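Local atomic coordinates of HRDC domain-containing protein (Bifidobacterium adolescentis ATCC 15703, PDB entry 3CYM), a protein that is of unknown function but resembles ribonuclease D and probably acts as a 3'-5' exonuclease on nucleic acids. Residues A372-A377 against T382-V387. Residues are numbered along the deposited sequence; the frame is centred on the assembly and turned at random. Where two conformers were deposited one is given.
Sequences AVSQIA and TPVEIV
Ala377 is the tight point between helix 360-380 and the short helix 384-387. Its CB lies 3.9 Å from CB of Val384 and 4.0 Å from CG2 of Val387. The methyl also sits close to the backbone, with Thr382 O 3.2 Å from Ala377 CB. Val373, one helical turn earlier, continues the apolar seam. Its CG1 is anti to the backbone N (chi1 175°), and this branch carries the contact. It meets CG2 of Val384 at 3.8 Å, the two side chains set roughly perpendicular. Val387 CG1 lies a little further from the same methyl, at 4.2 Å, and these two valine side chains run antiparallel alongside each other. A short turn links the two helices within the 3' to 5' exonuclease C-terminal domain, a family of the HRDC-like clan. One hydrogen bond joins the two segments, Thr382 N to Ala377 O, at 3.0 Å and nearly straight (162°). Within the turn, Thr380 OG1 also bonds Ile376 O and Thr382 OG1. Pro383 then takes the N-cap position, and its O accepts from both Ile386 N and Val387 N. Helix 418-433 packs against Val373, Ile376 and Val387, with Val424 touching the last two. The looser part lies at Val384, which is exposed, and Ser374, which is partly exposed. Val384 CG2 comes 3.9 Å from Ser374 OG, a van der Waals touch. The hydroxyl is hydrogen-bonded to Arg370 O in its own helix. Beyond Val384, Ile386 rests on Arg126 and Leu127 of helix 121-127.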
ATOM      1  N   ALA A 372      30.089  -0.633   1.296  1.00 17.45           N
ATOM      2  CA  ALA A 372      30.365  -0.797  -0.124  1.00 16.46           C
ATOM      3  C   ALA A 372      29.152  -0.353  -0.946  1.00 15.72           C
ATOM      4  O   ALA A 372      29.292   0.348  -1.952  1.00 18.86           O
ATOM      5  CB  ALA A 372      30.739  -2.240  -0.423  1.00 11.56           C
ATOM      6  N   VAL A 373      27.965  -0.734  -0.483  1.00 17.00           N
ATOM      7  CA  VAL A 373      26.718  -0.340  -1.126  1.00 14.55           C
ATOM      8  C   VAL A 373      26.458   1.171  -0.944  1.00 18.78           C
ATOM      9  O   VAL A 373      26.018   1.835  -1.884  1.00 17.40           O
ATOM     10  CB  VAL A 373      25.545  -1.240  -0.663  1.00 15.92           C
ATOM     11  CG1 VAL A 373      24.221  -0.767  -1.218  1.00 20.91           C
ATOM     12  CG2 VAL A 373      25.795  -2.678  -1.108  1.00  9.08           C
ATOM     13  N   SER A 374      26.784   1.708   0.235  1.00 14.25           N
ATOM     14  CA  SER A 374      26.697   3.160   0.496  1.00 21.49           C
ATOM     15  C   SER A 374      27.626   3.980  -0.395  1.00 19.85           C
ATOM     16  O   SER A 374      27.260   5.063  -0.858  1.00 22.25           O
ATOM     17  CB  SER A 374      26.986   3.492   1.964  1.00 15.51           C
ATOM     18  OG  SER A 374      25.992   2.951   2.815  1.00 24.92           O
ATOM     19  N   GLN A 375      28.825   3.459  -0.634  1.00 21.94           N
ATOM     20  CA  GLN A 375      29.773   4.123  -1.512  1.00 20.91           C
ATOM     21  C   GLN A 375      29.224   4.225  -2.943  1.00 21.20           C
ATOM     22  O   GLN A 375      29.357   5.270  -3.586  1.00 24.37           O
ATOM     23  CB  GLN A 375      31.132   3.422  -1.474  1.00 24.30           C
ATOM     24  CG  GLN A 375      32.260   4.218  -2.124  1.00 29.51           C
ATOM     25  CD  GLN A 375      32.387   5.622  -1.561  1.00 34.90           C
ATOM     26  OE1 GLN A 375      32.733   5.800  -0.397  1.00 33.99           O
ATOM     27  NE2 GLN A 375      32.105   6.628  -2.390  1.00 32.87           N
ATOM     28  N   ILE A 376      28.575   3.159  -3.413  1.00 18.63           N
ATOM     29  CA  ILE A 376      27.967   3.130  -4.753  1.00 18.14           C
ATOM     30  C   ILE A 376      26.780   4.101  -4.839  1.00 20.40           C
ATOM     31  O   ILE A 376      26.606   4.799  -5.840  1.00 22.50           O
ATOM     32  CB  ILE A 376      27.552   1.686  -5.160  1.00 18.63           C
ATOM     33  CG1 ILE A 376      28.800   0.789  -5.280  1.00 20.53           C
ATOM     34  CG2 ILE A 376      26.768   1.701  -6.466  1.00 17.92           C
ATOM     35  CD1 ILE A 376      28.539  -0.697  -5.501  1.00 10.24           C
ATOM     36  N   ALA A 377      25.995   4.147  -3.763  1.00 19.34           N
ATOM     37  CA  ALA A 377      24.894   5.080  -3.596  1.00 17.97           C
ATOM     38  C   ALA A 377      25.340   6.528  -3.800  1.00 24.82           C
ATOM     39  O   ALA A 377      24.714   7.255  -4.559  1.00 20.88           O
ATOM     40  CB  ALA A 377      24.278   4.908  -2.230  1.00 16.92           C
ATOM     41  N   THR A 382      22.124   7.870  -5.861  1.00 22.71           N
ATOM     42  CA  THR A 382      20.910   7.084  -5.760  1.00 22.23           C
ATOM     43  C   THR A 382      20.783   6.747  -4.272  1.00 21.90           C
ATOM     44  O   THR A 382      21.787   6.433  -3.649  1.00 19.58           O
ATOM     45  CB  THR A 382      21.058   5.784  -6.582  1.00 23.43           C
ATOM     46  OG1 THR A 382      21.636   6.080  -7.860  1.00 30.39           O
ATOM     47  CG2 THR A 382      19.720   5.094  -6.792  1.00 26.05           C
ATOM     48  N   PRO A 383      19.575   6.880  -3.677  1.00 22.37           N
ATOM     49  CA  PRO A 383      19.390   6.456  -2.288  1.00 21.28           C
ATOM     50  C   PRO A 383      19.815   5.002  -2.082  1.00 25.15           C
ATOM     51  O   PRO A 383      19.539   4.149  -2.931  1.00 24.69           O
ATOM     52  CB  PRO A 383      17.886   6.624  -2.061  1.00 21.76           C
ATOM     53  CG  PRO A 383      17.484   7.674  -3.019  1.00 23.84           C
ATOM     54  CD  PRO A 383      18.344   7.464  -4.226  1.00 20.36           C
ATOM     55  N   VAL A 384      20.507   4.742  -0.973  1.00 25.40           N
ATOM     56  CA  VAL A 384      21.106   3.425  -0.704  1.00 22.71           C
ATOM     57  C   VAL A 384      20.074   2.278  -0.691  1.00 20.08           C
ATOM     58  O   VAL A 384      20.358   1.174  -1.153  1.00 15.94           O
ATOM     59  CB  VAL A 384      22.022   3.470   0.565  1.00 22.25           C
ATOM     60  CG1 VAL A 384      21.241   3.853   1.810  1.00 23.44           C
ATOM     61  CG2 VAL A 384      22.762   2.154   0.766  1.00 27.26           C
ATOM     62  N   GLU A 385      18.862   2.580  -0.223  1.00 19.88           N
ATOM     63  CA  GLU A 385      17.794   1.583  -0.190  0.50 19.13           C
ATOM     64  C   GLU A 385      17.238   1.288  -1.578  1.00 20.11           C
ATOM     65  O   GLU A 385      16.677   0.221  -1.788  1.00 16.20           O
ATOM     66  CB  GLU A 385      16.678   1.962   0.799  0.50 19.53           C
ATOM     67  CG  GLU A 385      15.673   3.024   0.337  0.50 15.46           C
ATOM     68  CD  GLU A 385      14.603   3.316   1.397  0.50 18.48           C
ATOM     69  OE1 GLU A 385      14.611   2.663   2.460  0.50 12.35           O
ATOM     70  OE2 GLU A 385      13.752   4.203   1.168  0.50 15.50           O
ATOM     71  N   ILE A 386      17.425   2.222  -2.513  1.00 18.84           N
ATOM     72  CA  ILE A 386      16.977   2.078  -3.911  1.00 19.66           C
ATOM     73  C   ILE A 386      18.007   1.303  -4.762  1.00 23.40           C
ATOM     74  O   ILE A 386      17.627   0.490  -5.616  1.00 22.87           O
ATOM     75  CB  ILE A 386      16.608   3.477  -4.518  1.00 19.64           C
ATOM     76  CG1 ILE A 386      15.335   4.019  -3.858  1.00 17.74           C
ATOM     77  CG2 ILE A 386      16.422   3.448  -6.043  1.00 15.34           C
ATOM     78  CD1 ILE A 386      14.034   3.225  -4.172  1.00 12.26           C
ATOM     79  N   VAL A 387      19.297   1.543  -4.501  1.00 21.47           N
ATOM     80  CA  VAL A 387      20.418   0.822  -5.139  1.00 22.42           C
ATOM     81  C   VAL A 387      20.223  -0.702  -5.075  1.00 23.32           C
ATOM     82  O   VAL A 387      20.377  -1.402  -6.079  1.00 21.65           O
ATOM     83  CB  VAL A 387      21.788   1.223  -4.498  1.00 21.39           C
ATOM     84  CG1 VAL A 387      22.915   0.376  -5.036  1.00 25.42           C
ATOM     85  CG2 VAL A 387      22.096   2.679  -4.762  1.00 21.04           C
TER